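Local coordinates for protein paraflagellar rod component (Trypanosoma brucei, PDB 2Q0X) that is of unknown function but adopts the alpha/beta hydrolase fold and is probably a component of the trypanosome paraflagellar rod, at residues 93-98 / 123-128; 119-124 / 189-194; 16-21 / 103-108; 195-200 / 213-218; 47-52 / 113-118. All blocks are in the same frame, centred on the assembly; numbering follows the deposited sequence.

Contact 1: residues 93-98 / 123-128; sequences DVDDLI and FELLEN
Helices 87-104 and 119-128 approach through Asp-95 and Leu-125, whose CA atoms lie 6.8 Å apart, while the axes of the short segments pass at 10.5 Å and cross at -60°. They are the helices that precede and follow strand 110-115 in this alpha/beta hydrolase fold, so the contact joins two successive helices of the layer packed against the central sheet. Leu-125 carries it almost alone. Its side chain enters between three residues of segment 93-98 and divides its methyls among them. CD1 goes to the apolar side: it presses on Val-94 CG1 at 3.5 Å, tight for two carbons, with the two side chains at about a right angle, and it meets Ile-98 CD1 tip to tip at 4.1 Å. The chi1 of Leu-125, -99°, lies off the staggered positions, a rotation that goes with this wedged placement. Ile-98 also rests on Ile-135, which brings strand 135-143 under the junction. CD2 turns instead to Asp-95, lying 3.5 Å from its CB. The carboxylate beside it is not left to this methyl, because OD1 accepts from Ser-129 OG and OD2 from Ala-130 N. A buried acid on one helix thus receives the chain as it leaves the other, where Asn-128 ND2 makes weak bonds to Glu-124 OE2 and Glu-127 OE1. No hydrogen bond links the two segments themselves; the closest polar approach across them is Asp-95 OD1, 3.4 Å from Leu-125 CD2.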
# COMPACT_ATOMS: atom_id res chain seq x y z
N ASP A 93 10.17 5.75 10.58
CA ASP A 93 9.89 6.11 9.19
C ASP A 93 9.00 7.34 9.07
O ASP A 93 9.26 8.21 8.25
CB ASP A 93 9.22 4.94 8.45
CG ASP A 93 10.11 3.73 8.34
OD1 ASP A 93 11.33 3.88 8.44
OD2 ASP A 93 9.57 2.63 8.18
N VAL A 94 7.95 7.41 9.88
CA VAL A 94 7.10 8.60 9.94
C VAL A 94 7.86 9.86 10.39
O VAL A 94 7.64 10.95 9.84
CB VAL A 94 5.82 8.36 10.77
CG1 VAL A 94 4.96 9.63 10.83
CG2 VAL A 94 4.98 7.18 10.13
N ASP A 95 8.77 9.70 11.37
CA ASP A 95 9.59 10.82 11.85
C ASP A 95 10.53 11.37 10.78
O ASP A 95 10.72 12.58 10.67
CB ASP A 95 10.38 10.43 13.08
CG ASP A 95 10.68 11.62 13.98
OD1 ASP A 95 9.78 12.49 14.13
OD2 ASP A 95 11.81 11.68 14.50
N ASP A 96 11.09 10.47 9.99
CA ASP A 96 11.87 10.82 8.80
C ASP A 96 11.03 11.64 7.79
O ASP A 96 11.53 12.57 7.17
CB ASP A 96 12.42 9.56 8.10
CG ASP A 96 13.38 8.74 9.00
OD1 ASP A 96 13.92 9.32 9.98
OD2 ASP A 96 13.61 7.53 8.71
N LEU A 97 9.77 11.29 7.61
CA LEU A 97 8.89 12.08 6.74
C LEU A 97 8.64 13.47 7.33
O LEU A 97 8.72 14.47 6.63
CB LEU A 97 7.57 11.35 6.47
CG LEU A 97 6.53 12.13 5.67
CD1 LEU A 97 7.16 12.67 4.35
CD2 LEU A 97 5.22 11.33 5.45
N ILE A 98 8.36 13.53 8.63
CA ILE A 98 8.21 14.81 9.31
C ILE A 98 9.42 15.72 9.06
O ILE A 98 9.26 16.88 8.69
CB ILE A 98 7.93 14.65 10.81
CG1 ILE A 98 6.58 13.96 11.03
CG2 ILE A 98 7.96 16.02 11.54
CD1 ILE A 98 6.30 13.58 12.52
N PHE A 123 2.03 7.70 19.60
CA PHE A 123 2.51 7.72 20.98
C PHE A 123 4.02 7.49 21.03
O PHE A 123 4.74 8.18 21.77
CB PHE A 123 1.77 6.71 21.88
CG PHE A 123 0.34 7.10 22.18
CD1 PHE A 123 0.08 8.18 23.01
CD2 PHE A 123 -0.73 6.41 21.61
CE1 PHE A 123 -1.23 8.56 23.29
CE2 PHE A 123 -2.04 6.79 21.89
CZ PHE A 123 -2.29 7.85 22.73
N GLU A 124 4.48 6.54 20.22
CA GLU A 124 5.90 6.25 20.03
C GLU A 124 6.66 7.45 19.45
O GLU A 124 7.75 7.80 19.93
CB GLU A 124 6.03 5.03 19.12
CG GLU A 124 7.42 4.52 18.94
CD GLU A 124 8.05 4.04 20.23
OE1 GLU A 124 7.33 3.54 21.14
OE2 GLU A 124 9.29 4.17 20.32
N LEU A 125 6.08 8.07 18.42
CA LEU A 125 6.64 9.29 17.83
C LEU A 125 6.81 10.39 18.87
O LEU A 125 7.89 10.92 19.01
CB LEU A 125 5.75 9.85 16.70
CG LEU A 125 6.15 9.52 15.26
CD1 LEU A 125 5.13 10.09 14.25
CD2 LEU A 125 7.51 10.06 14.98
N LEU A 126 5.73 10.72 19.55
CA LEU A 126 5.69 11.83 20.51
C LEU A 126 6.69 11.71 21.67
O LEU A 126 7.13 12.72 22.20
CB LEU A 126 4.27 12.04 21.04
CG LEU A 126 3.41 12.99 20.21
CD1 LEU A 126 3.46 12.67 18.76
CD2 LEU A 126 2.00 12.94 20.66
N GLU A 127 7.06 10.49 22.05
CA GLU A 127 8.07 10.29 23.06
C GLU A 127 9.50 10.31 22.51
O GLU A 127 10.41 10.68 23.23
CB GLU A 127 7.80 9.04 23.90
CG GLU A 127 8.00 7.68 23.22
CD GLU A 127 7.97 6.50 24.23
OE1 GLU A 127 8.72 5.50 24.03
OE2 GLU A 127 7.19 6.59 25.22
N ASN A 128 9.69 9.96 21.23
CA ASN A 128 11.04 9.82 20.66
C ASN A 128 11.36 10.71 19.43
O ASN A 128 12.47 10.60 18.89
CB ASN A 128 11.27 8.35 20.26
CG ASN A 128 11.38 7.43 21.47
OD1 ASN A 128 12.14 7.68 22.41
ND2 ASN A 128 10.60 6.35 21.45

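Contact 2: residues 119-124 / 189-194; sequences TQLVFE and PARLAG
The guanidinium of Arg-191 has Leu-121 over one face and the amide of Gln-120 at its edge. Leu-121 CD2 stands 3.6 Å above the plane, shifted toward the rim, its side chain crossing that of the arginine at about a right angle. At the edge, Arg-191 grips side-on: NE and NH2 both donate to Gln-120 OE1, each at 3.0 Å, and the oxygen lies close to the guanidinium plane. The amide is turned 40° against that plane, and this makes the two bonds unequal at the acceptor. NH2 arrives in the carbonyl plane on a lone pair, whereas NE sits above it, 38° out. Gln-120 answers with its nitrogen, NE2 reaching Arg-191 O at 3.2 Å, so both ends of the amide are held by one residue and its rotation is fixed. The geometry depends on an extended glutamine, CG anti to the backbone N (chi1 -170°), passing an arginine that bends back at chi2 and chi3. NH1 forms a salt bridge with Asp-90 and a hydrogen bond to Ser-77 OG, and NH2 also has a weak bond to Thr-117 O, so the buried charge is probably well compensated. Helix 189-193 lies in the long insertion between strands 135-143 and 227-232, the place where alpha/beta hydrolases commonly carry a cap, and the arginine ties that insertion to the helix that follows the turn resembling a nucleophile elbow.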
# COMPACT_ATOMS: atom_id res chain seq x y z
N THR A 119 -2.52 5.25 15.58
CA THR A 119 -2.33 5.87 16.86
C THR A 119 -1.17 5.28 17.66
O THR A 119 -0.56 5.99 18.46
CB THR A 119 -3.62 5.88 17.72
OG1 THR A 119 -3.94 4.56 18.11
CG2 THR A 119 -4.78 6.49 17.00
N GLN A 120 -0.90 3.98 17.49
CA GLN A 120 0.26 3.34 18.10
C GLN A 120 1.56 4.05 17.74
O GLN A 120 2.49 4.15 18.57
CB GLN A 120 0.38 1.91 17.60
CG GLN A 120 1.43 1.07 18.35
CD GLN A 120 1.47 -0.36 17.94
OE1 GLN A 120 1.15 -0.70 16.80
NE2 GLN A 120 1.90 -1.24 18.86
N LEU A 121 1.64 4.49 16.49
CA LEU A 121 2.82 5.17 16.00
C LEU A 121 2.95 6.56 16.59
O LEU A 121 4.04 7.03 16.83
CB LEU A 121 2.80 5.23 14.47
CG LEU A 121 2.61 3.90 13.72
CD1 LEU A 121 2.96 4.09 12.25
CD2 LEU A 121 3.44 2.77 14.34
N VAL A 122 1.82 7.23 16.83
CA VAL A 122 1.85 8.58 17.31
C VAL A 122 2.41 8.64 18.73
O VAL A 122 3.20 9.53 19.02
CB VAL A 122 0.46 9.27 17.19
CG1 VAL A 122 0.43 10.62 17.94
CG2 VAL A 122 0.10 9.47 15.72
N PHE A 123 2.03 7.70 19.60
CA PHE A 123 2.51 7.72 20.98
C PHE A 123 4.02 7.49 21.03
O PHE A 123 4.74 8.18 21.77
CB PHE A 123 1.77 6.71 21.88
CG PHE A 123 0.34 7.10 22.18
CD1 PHE A 123 0.08 8.18 23.01
CD2 PHE A 123 -0.73 6.41 21.61
CE1 PHE A 123 -1.23 8.56 23.29
CE2 PHE A 123 -2.04 6.79 21.89
CZ PHE A 123 -2.29 7.85 22.73
N GLU A 124 4.48 6.54 20.22
CA GLU A 124 5.90 6.25 20.03
C GLU A 124 6.66 7.45 19.45
O GLU A 124 7.75 7.80 19.93
CB GLU A 124 6.03 5.03 19.12
CG GLU A 124 7.42 4.52 18.94
CD GLU A 124 8.05 4.04 20.23
OE1 GLU A 124 7.33 3.54 21.14
OE2 GLU A 124 9.29 4.17 20.32
N PRO A 189 1.20 -9.74 13.90
CA PRO A 189 1.86 -10.04 15.18
C PRO A 189 3.06 -9.13 15.46
O PRO A 189 3.24 -8.69 16.60
CB PRO A 189 2.28 -11.51 15.03
CG PRO A 189 1.32 -12.09 14.03
CD PRO A 189 0.99 -10.95 13.08
N ALA A 190 3.85 -8.82 14.43
CA ALA A 190 5.02 -7.97 14.58
C ALA A 190 4.65 -6.58 15.09
O ALA A 190 5.42 -5.98 15.82
CB ALA A 190 5.78 -7.86 13.28
N ARG A 191 3.50 -6.06 14.71
CA ARG A 191 3.05 -4.76 15.23
C ARG A 191 2.63 -4.85 16.71
O ARG A 191 2.88 -3.93 17.47
CB ARG A 191 1.95 -4.16 14.35
CG ARG A 191 2.49 -3.47 13.10
CD ARG A 191 3.18 -2.13 13.43
NE ARG A 191 2.27 -1.17 14.08
CZ ARG A 191 1.42 -0.36 13.44
NH1 ARG A 191 1.33 -0.36 12.11
NH2 ARG A 191 0.63 0.45 14.13
N LEU A 192 2.05 -5.97 17.11
CA LEU A 192 1.67 -6.16 18.51
C LEU A 192 2.89 -6.45 19.40
O LEU A 192 2.91 -6.03 20.58
CB LEU A 192 0.63 -7.28 18.63
CG LEU A 192 -0.84 -6.97 18.27
CD1 LEU A 192 -1.63 -8.25 18.08
CD2 LEU A 192 -1.49 -6.08 19.37
N ALA A 193 3.91 -7.11 18.84
CA ALA A 193 5.05 -7.62 19.63
C ALA A 193 5.98 -6.56 20.21
O ALA A 193 6.59 -6.76 21.26
CB ALA A 193 5.85 -8.64 18.80
N GLY A 194 6.10 -5.41 19.55
CA GLY A 194 6.97 -4.34 20.03
C GLY A 194 6.39 -3.54 21.18
O GLY A 194 7.07 -2.67 21.72

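Contact 3: residues 16-21 / 103-108; sequences HLFTYY and RDHCMN
Phe-18 on strand 13-21, the edge strand of this chain's central sheet, meets His-105 just where helix 87-104 ends and the chain leaves helical geometry. The contact is small, and its closest approach is Phe-18 CZ to His-105 CE1, 4.2 Å. The two ring planes are nearly parallel, 27° apart, but they are slid past each other with centroids separated by 5.5 Å, so overlap is slight and the pair falls short of a true stack. Phe-18 CB already points toward the helix end, and a chi1 of 73° sets how the ring turns there. Leu-97 and Val-30 also touch it, while Ile-100 and Met-35 pack on the histidine. Strand 13-21 has another neighbour as well: His-16 and Leu-17 pair antiparallel with a strand of the second subunit, continuing the sheet across the interface, and Thr-19 O accepts from Arg-9 of that subunit. One strand therefore serves the dimer while keeping a link to the end of its own helix. No hydrogen bond joins the two segments, and the rings meet carbon to carbon with little overlap, which implies a weak dispersion contact without directional preference.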
# COMPACT_ATOMS: atom_id res chain seq x y z
N HIS A 16 0.27 16.24 -5.02
CA HIS A 16 1.61 15.89 -5.46
C HIS A 16 2.04 14.60 -4.79
O HIS A 16 1.84 14.43 -3.61
CB HIS A 16 2.60 17.00 -5.15
CG HIS A 16 2.58 18.13 -6.13
ND1 HIS A 16 1.57 19.07 -6.16
CD2 HIS A 16 3.44 18.47 -7.12
CE1 HIS A 16 1.81 19.94 -7.12
NE2 HIS A 16 2.93 19.60 -7.72
N LEU A 17 2.61 13.69 -5.56
CA LEU A 17 3.02 12.40 -5.04
C LEU A 17 4.54 12.31 -5.08
O LEU A 17 5.15 12.67 -6.08
CB LEU A 17 2.43 11.26 -5.86
CG LEU A 17 2.58 9.85 -5.28
CD1 LEU A 17 1.66 9.65 -4.08
CD2 LEU A 17 2.29 8.83 -6.37
N PHE A 18 5.13 11.83 -4.00
CA PHE A 18 6.51 11.41 -4.04
C PHE A 18 6.72 10.21 -3.15
O PHE A 18 5.80 9.76 -2.46
CB PHE A 18 7.45 12.56 -3.66
CG PHE A 18 7.44 12.91 -2.21
CD1 PHE A 18 6.44 13.71 -1.69
CD2 PHE A 18 8.44 12.46 -1.36
CE1 PHE A 18 6.43 14.05 -0.35
CE2 PHE A 18 8.42 12.78 -0.02
CZ PHE A 18 7.41 13.59 0.48
N THR A 19 7.93 9.66 -3.21
CA THR A 19 8.32 8.56 -2.34
C THR A 19 9.64 8.92 -1.63
O THR A 19 10.45 9.68 -2.15
CB THR A 19 8.49 7.25 -3.13
OG1 THR A 19 9.59 7.37 -4.02
CG2 THR A 19 7.22 6.90 -3.95
N TYR A 20 9.83 8.41 -0.42
CA TYR A 20 11.14 8.51 0.22
C TYR A 20 11.59 7.11 0.60
O TYR A 20 10.77 6.24 0.91
CB TYR A 20 11.12 9.48 1.41
CG TYR A 20 10.25 9.05 2.58
CD1 TYR A 20 8.87 9.18 2.52
CD2 TYR A 20 10.83 8.53 3.74
CE1 TYR A 20 8.07 8.81 3.59
CE2 TYR A 20 10.05 8.13 4.80
CZ TYR A 20 8.65 8.28 4.73
OH TYR A 20 7.85 7.91 5.79
N TYR A 21 12.90 6.90 0.53
CA TYR A 21 13.49 5.57 0.73
C TYR A 21 13.54 5.23 2.21
O TYR A 21 14.12 5.96 3.01
CB TYR A 21 14.91 5.48 0.16
CG TYR A 21 14.99 5.10 -1.30
CD1 TYR A 21 15.11 3.77 -1.69
CD2 TYR A 21 14.98 6.08 -2.29
CE1 TYR A 21 15.20 3.41 -3.04
CE2 TYR A 21 15.08 5.73 -3.65
CZ TYR A 21 15.19 4.40 -4.03
OH TYR A 21 15.28 4.08 -5.37
N ARG A 103 11.95 20.47 6.51
CA ARG A 103 13.05 21.15 5.82
C ARG A 103 12.80 21.34 4.32
O ARG A 103 13.18 22.37 3.77
CB ARG A 103 14.45 20.55 6.09
CG ARG A 103 14.51 19.09 6.46
CD ARG A 103 15.92 18.56 6.52
NE ARG A 103 16.64 18.77 5.25
CZ ARG A 103 16.49 18.04 4.14
NH1 ARG A 103 15.65 17.01 4.07
NH2 ARG A 103 17.22 18.36 3.07
N ASP A 104 12.13 20.38 3.68
CA ASP A 104 12.02 20.42 2.22
C ASP A 104 10.73 21.03 1.68
O ASP A 104 10.71 21.48 0.54
CB ASP A 104 12.29 19.04 1.61
CG ASP A 104 13.69 18.55 1.90
OD1 ASP A 104 14.61 19.39 2.02
OD2 ASP A 104 13.89 17.32 2.01
N HIS A 105 9.68 21.12 2.49
CA HIS A 105 8.40 21.66 2.00
C HIS A 105 7.84 22.87 2.78
O HIS A 105 6.65 23.12 2.77
CB HIS A 105 7.38 20.51 1.91
CG HIS A 105 7.76 19.46 0.92
ND1 HIS A 105 8.44 18.32 1.26
CD2 HIS A 105 7.59 19.41 -0.42
CE1 HIS A 105 8.67 17.60 0.18
NE2 HIS A 105 8.17 18.24 -0.86
N CYS A 106 8.72 23.64 3.41
CA CYS A 106 8.36 24.84 4.20
C CYS A 106 7.17 24.64 5.13
O CYS A 106 6.37 25.57 5.34
CB CYS A 106 8.13 26.07 3.32
SG CYS A 106 8.07 27.65 4.31
N MET A 107 7.07 23.46 5.71
CA MET A 107 6.09 23.22 6.76
C MET A 107 6.65 23.71 8.09
O MET A 107 7.70 23.24 8.53
CB MET A 107 5.74 21.72 6.82
CG MET A 107 5.00 21.22 5.61
SD MET A 107 3.46 22.12 5.31
CE MET A 107 3.78 23.08 3.83
N ASN A 108 5.96 24.66 8.71
CA ASN A 108 6.40 25.28 9.97
C ASN A 108 5.80 24.61 11.20
O ASN A 108 6.23 24.86 12.31
CB ASN A 108 6.00 26.75 10.02
CG ASN A 108 6.81 27.61 9.08
OD1 ASN A 108 7.95 27.29 8.75
ND2 ASN A 108 6.21 28.71 8.64

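Contact 4: residues 195-200 / 213-218; sequences GGFPTL and FDVLRR
Phe-197 packs the end of its ring against the weakly bonded helix 213-218, and the far end of that ring does all the touching. On the CE1 side it meets Val-215, whose CG1 comes within 3.5 Å at an oblique angle. Arg-218 crosses the phenylalanine at about a right angle and brings its CB to the rim, in the ring plane and 3.8 Å from Phe-197 CZ. The carbonyl O of Arg-218 is 3.6 Å from Phe-197 CE2. Val-215 reaches the ring with the methyl that is anti to the backbone N (chi1 176°). The charged end of the arginine takes another course. Its chain bends at chi3 and leads away from the phenylalanine, so that NH2 forms a salt bridge with Asp-214 OD1 at 3.1 Å and NE makes a weak bond to Asp-214 O. Guanidinium and ring planes stand 67° apart. Ser-219 and Ala-203 also touch Phe-197, so the ring, carried by the loop after helix 189-193, packs where helix 200-209 and the end of helix 213-218 come together. The contact lies at the surface of the insertion between strands 135-143 and 227-232. Arg-218 contributes only aliphatic carbon and backbone to the ring, so the chemistry is that of apolar adhesion beside a separate local ion pair, not of a cation-pi pair.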
# COMPACT_ATOMS: atom_id res chain seq x y z
N GLY A 195 5.16 -3.84 21.58
CA GLY A 195 4.55 -3.17 22.73
C GLY A 195 3.78 -1.93 22.30
O GLY A 195 3.06 -1.95 21.30
N GLY A 196 3.91 -0.86 23.09
CA GLY A 196 3.18 0.37 22.87
C GLY A 196 1.69 0.18 23.05
O GLY A 196 1.27 -0.73 23.75
N PHE A 197 0.90 1.03 22.39
CA PHE A 197 -0.57 0.97 22.49
C PHE A 197 -1.17 0.96 21.09
O PHE A 197 -1.25 2.02 20.45
CB PHE A 197 -1.11 2.17 23.25
CG PHE A 197 -0.43 2.39 24.55
CD1 PHE A 197 -0.87 1.72 25.68
CD2 PHE A 197 0.65 3.25 24.64
CE1 PHE A 197 -0.23 1.91 26.89
CE2 PHE A 197 1.29 3.43 25.84
CZ PHE A 197 0.85 2.77 26.98
N PRO A 198 -1.58 -0.23 20.61
CA PRO A 198 -2.09 -0.36 19.25
C PRO A 198 -3.17 0.65 18.90
O PRO A 198 -3.06 1.28 17.88
CB PRO A 198 -2.64 -1.79 19.22
CG PRO A 198 -1.76 -2.52 20.17
CD PRO A 198 -1.53 -1.54 21.29
N THR A 199 -4.16 0.83 19.77
CA THR A 199 -5.29 1.72 19.50
C THR A 199 -5.64 2.50 20.76
O THR A 199 -5.05 2.31 21.81
CB THR A 199 -6.54 0.92 19.07
OG1 THR A 199 -6.93 0.03 20.13
CG2 THR A 199 -6.23 0.10 17.78
N LEU A 200 -6.62 3.39 20.64
CA LEU A 200 -7.16 4.12 21.77
C LEU A 200 -7.83 3.24 22.82
O LEU A 200 -8.00 3.68 23.96
CB LEU A 200 -8.12 5.18 21.28
CG LEU A 200 -7.47 6.34 20.53
CD1 LEU A 200 -8.47 7.43 20.33
CD2 LEU A 200 -6.26 6.87 21.26
N PHE A 213 -3.79 4.54 36.13
CA PHE A 213 -3.27 5.85 35.78
C PHE A 213 -1.78 5.89 35.47
O PHE A 213 -1.34 6.74 34.71
CB PHE A 213 -3.67 6.87 36.84
CG PHE A 213 -5.16 7.14 36.88
CD1 PHE A 213 -5.85 7.42 35.71
CD2 PHE A 213 -5.86 7.12 38.07
CE1 PHE A 213 -7.22 7.67 35.72
CE2 PHE A 213 -7.23 7.37 38.08
CZ PHE A 213 -7.90 7.66 36.91
N ASP A 214 -1.02 4.93 35.98
CA ASP A 214 0.37 4.78 35.53
C ASP A 214 0.48 4.54 34.02
O ASP A 214 1.38 5.07 33.37
CB ASP A 214 1.12 3.71 36.34
CG ASP A 214 0.50 2.32 36.22
OD1 ASP A 214 1.27 1.34 36.39
OD2 ASP A 214 -0.72 2.19 35.97
N VAL A 215 -0.44 3.75 33.45
CA VAL A 215 -0.41 3.47 32.02
C VAL A 215 -0.60 4.75 31.21
O VAL A 215 0.05 4.94 30.18
CB VAL A 215 -1.49 2.44 31.59
CG1 VAL A 215 -1.48 2.27 30.09
CG2 VAL A 215 -1.26 1.11 32.29
N LEU A 216 -1.47 5.64 31.69
CA LEU A 216 -1.76 6.88 30.99
C LEU A 216 -0.53 7.78 30.84
O LEU A 216 -0.43 8.53 29.87
CB LEU A 216 -2.89 7.64 31.68
CG LEU A 216 -4.29 7.03 31.68
CD1 LEU A 216 -5.22 8.02 32.37
CD2 LEU A 216 -4.80 6.66 30.25
N ARG A 217 0.42 7.69 31.77
CA ARG A 217 1.65 8.49 31.69
C ARG A 217 2.45 8.11 30.47
O ARG A 217 3.11 8.96 29.89
CB ARG A 217 2.56 8.28 32.93
CG ARG A 217 1.95 8.68 34.24
CD ARG A 217 1.54 10.17 34.27
NE ARG A 217 1.16 10.56 35.63
CZ ARG A 217 0.66 11.74 35.99
NH1 ARG A 217 0.50 12.72 35.12
NH2 ARG A 217 0.35 11.93 37.25
N ARG A 218 2.41 6.83 30.13
CA ARG A 218 3.11 6.30 28.97
C ARG A 218 2.41 6.59 27.64
O ARG A 218 3.04 6.53 26.59
CB ARG A 218 3.28 4.80 29.13
CG ARG A 218 4.26 4.40 30.25
CD ARG A 218 4.14 2.93 30.60
NE ARG A 218 3.39 2.67 31.85
CZ ARG A 218 3.15 1.45 32.34
NH1 ARG A 218 3.57 0.36 31.70
NH2 ARG A 218 2.47 1.30 33.48

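Contact 5: residues 47-52 / 113-118; sequences QTESLL and FATSTG
Glu-49 and Thr-115 form the direct polar link: Thr-115 OG1 donates to Glu-49 OE1 at 2.8 Å, meeting the carboxylate on its syn side, 27° out of plane. The hydroxyl also accepts from Trp-43 NE1, which sets its direction, and OE1 accepts a second hydrogen bond, from Gly-46 N, so the acid is secured to its own loop as well. Glu-49 reaches the strand with its chain extended beyond CG. A second link runs through water. Thr-117 OG1 donates to it at 2.7 Å, and the water in turn donates to Gln-47 OE1 at 2.8 Å. Gln-47 NE2 is held elsewhere, by Ser-77 O and Thr-188 OG1, which fixes the amide that receives the water. Van der Waals contact is slight and centres on Ser-116, whose CB lies 3.5 Å from Glu-49 OE1. This serine has a positive phi of 57° in a tight turn closed by Gly-118 N bonding Thr-115 O, the conformation of a nucleophile elbow, and it probably corresponds to the nucleophile position of catalytic relatives, though no activity is established here. The turn lies between strand 110-115 and helix 119-128, with segment 47-52, in the loop after the adjacent strand 40-44, lying against it; strand 135-143 flanks strand 110-115 on its other side.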
# COMPACT_ATOMS: atom_id res chain seq x y z
N GLN A 47 -2.95 -0.55 9.25
CA GLN A 47 -2.21 -1.29 8.24
C GLN A 47 -3.04 -1.61 7.00
O GLN A 47 -2.49 -1.72 5.92
CB GLN A 47 -1.63 -2.57 8.84
CG GLN A 47 -0.45 -2.33 9.76
CD GLN A 47 -0.01 -3.61 10.48
OE1 GLN A 47 -0.64 -4.05 11.44
NE2 GLN A 47 1.10 -4.18 10.03
N THR A 48 -4.36 -1.73 7.17
CA THR A 48 -5.28 -2.00 6.09
C THR A 48 -5.98 -0.75 5.58
O THR A 48 -6.92 -0.84 4.80
CB THR A 48 -6.36 -3.03 6.51
OG1 THR A 48 -7.18 -2.48 7.55
CG2 THR A 48 -5.71 -4.32 6.99
N GLU A 49 -5.54 0.42 6.03
CA GLU A 49 -6.06 1.68 5.55
C GLU A 49 -5.15 2.21 4.43
O GLU A 49 -3.93 2.28 4.59
CB GLU A 49 -6.19 2.70 6.69
CG GLU A 49 -7.33 2.36 7.65
CD GLU A 49 -7.55 3.41 8.74
OE1 GLU A 49 -6.58 3.83 9.40
OE2 GLU A 49 -8.72 3.80 8.97
N SER A 50 -5.78 2.60 3.33
CA SER A 50 -5.11 3.11 2.15
C SER A 50 -5.07 4.62 2.15
O SER A 50 -5.76 5.27 2.94
CB SER A 50 -5.91 2.67 0.90
OG SER A 50 -7.18 3.36 0.79
N LEU A 51 -4.28 5.19 1.25
CA LEU A 51 -4.41 6.60 0.93
C LEU A 51 -5.88 6.89 0.68
O LEU A 51 -6.57 6.07 0.07
CB LEU A 51 -3.61 6.97 -0.32
CG LEU A 51 -2.08 6.95 -0.28
CD1 LEU A 51 -1.51 7.37 -1.65
CD2 LEU A 51 -1.53 7.79 0.90
N LEU A 52 -6.34 8.04 1.16
CA LEU A 52 -7.76 8.44 1.07
C LEU A 52 -8.71 7.38 1.65
O LEU A 52 -9.79 7.13 1.11
CB LEU A 52 -8.17 8.80 -0.38
CG LEU A 52 -7.64 10.09 -1.01
CD1 LEU A 52 -8.07 10.13 -2.51
CD2 LEU A 52 -8.09 11.33 -0.26
N PHE A 113 -2.28 13.37 12.78
CA PHE A 113 -3.61 12.82 12.75
C PHE A 113 -3.49 11.31 12.50
O PHE A 113 -2.97 10.87 11.48
CB PHE A 113 -4.37 13.55 11.63
CG PHE A 113 -5.78 13.08 11.38
CD1 PHE A 113 -6.36 13.29 10.14
CD2 PHE A 113 -6.55 12.47 12.37
CE1 PHE A 113 -7.66 12.87 9.86
CE2 PHE A 113 -7.86 12.06 12.12
CZ PHE A 113 -8.41 12.26 10.86
N ALA A 114 -3.93 10.50 13.46
CA ALA A 114 -3.90 9.05 13.29
C ALA A 114 -5.27 8.49 13.48
O ALA A 114 -6.01 8.94 14.34
CB ALA A 114 -2.93 8.39 14.25
N THR A 115 -5.59 7.51 12.64
CA THR A 115 -6.78 6.69 12.80
C THR A 115 -6.35 5.26 13.04
O THR A 115 -5.26 4.84 12.65
CB THR A 115 -7.66 6.74 11.52
OG1 THR A 115 -6.86 6.42 10.37
CG2 THR A 115 -8.32 8.11 11.38
N SER A 116 -7.24 4.50 13.69
CA SER A 116 -7.05 3.06 13.87
C SER A 116 -5.73 2.71 14.60
O SER A 116 -5.36 3.39 15.57
CB SER A 116 -7.17 2.35 12.51
OG SER A 116 -7.21 0.95 12.68
N THR A 117 -4.99 1.70 14.14
CA THR A 117 -3.69 1.36 14.75
C THR A 117 -2.53 2.34 14.43
O THR A 117 -1.40 2.15 14.91
CB THR A 117 -3.28 -0.08 14.42
OG1 THR A 117 -3.04 -0.22 13.02
CG2 THR A 117 -4.36 -1.11 14.91
N GLY A 118 -2.81 3.38 13.62
CA GLY A 118 -1.87 4.47 13.39
C GLY A 118 -1.56 5.23 14.65
O GLY A 118 -0.46 5.78 14.81
O HOH W 1 -3.01 -2.71 11.96

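Contacts 1, 2 and 5 are buried; 1 and 2 use helix 119-128, and 5 uses the end of strand 110-115 that leads into it. Contact 3 is partly buried at the dimer edge and contact 4 lies on the surface. Of the two on helix 119-128, contact 1 is mainly apolar and contact 2 polar, and helix 87-104 is common to contacts 1 and 3. Hydrogen bonds across the segments occur in contacts 2 and 5, close to the elbow turn; contacts 1, 3 and 4 rely on dispersion. Contacts 3 and 4 fall on opposite sides of the chain's centre, about 30 Å between centres. Contacts 3 and 5 both reach the second subunit.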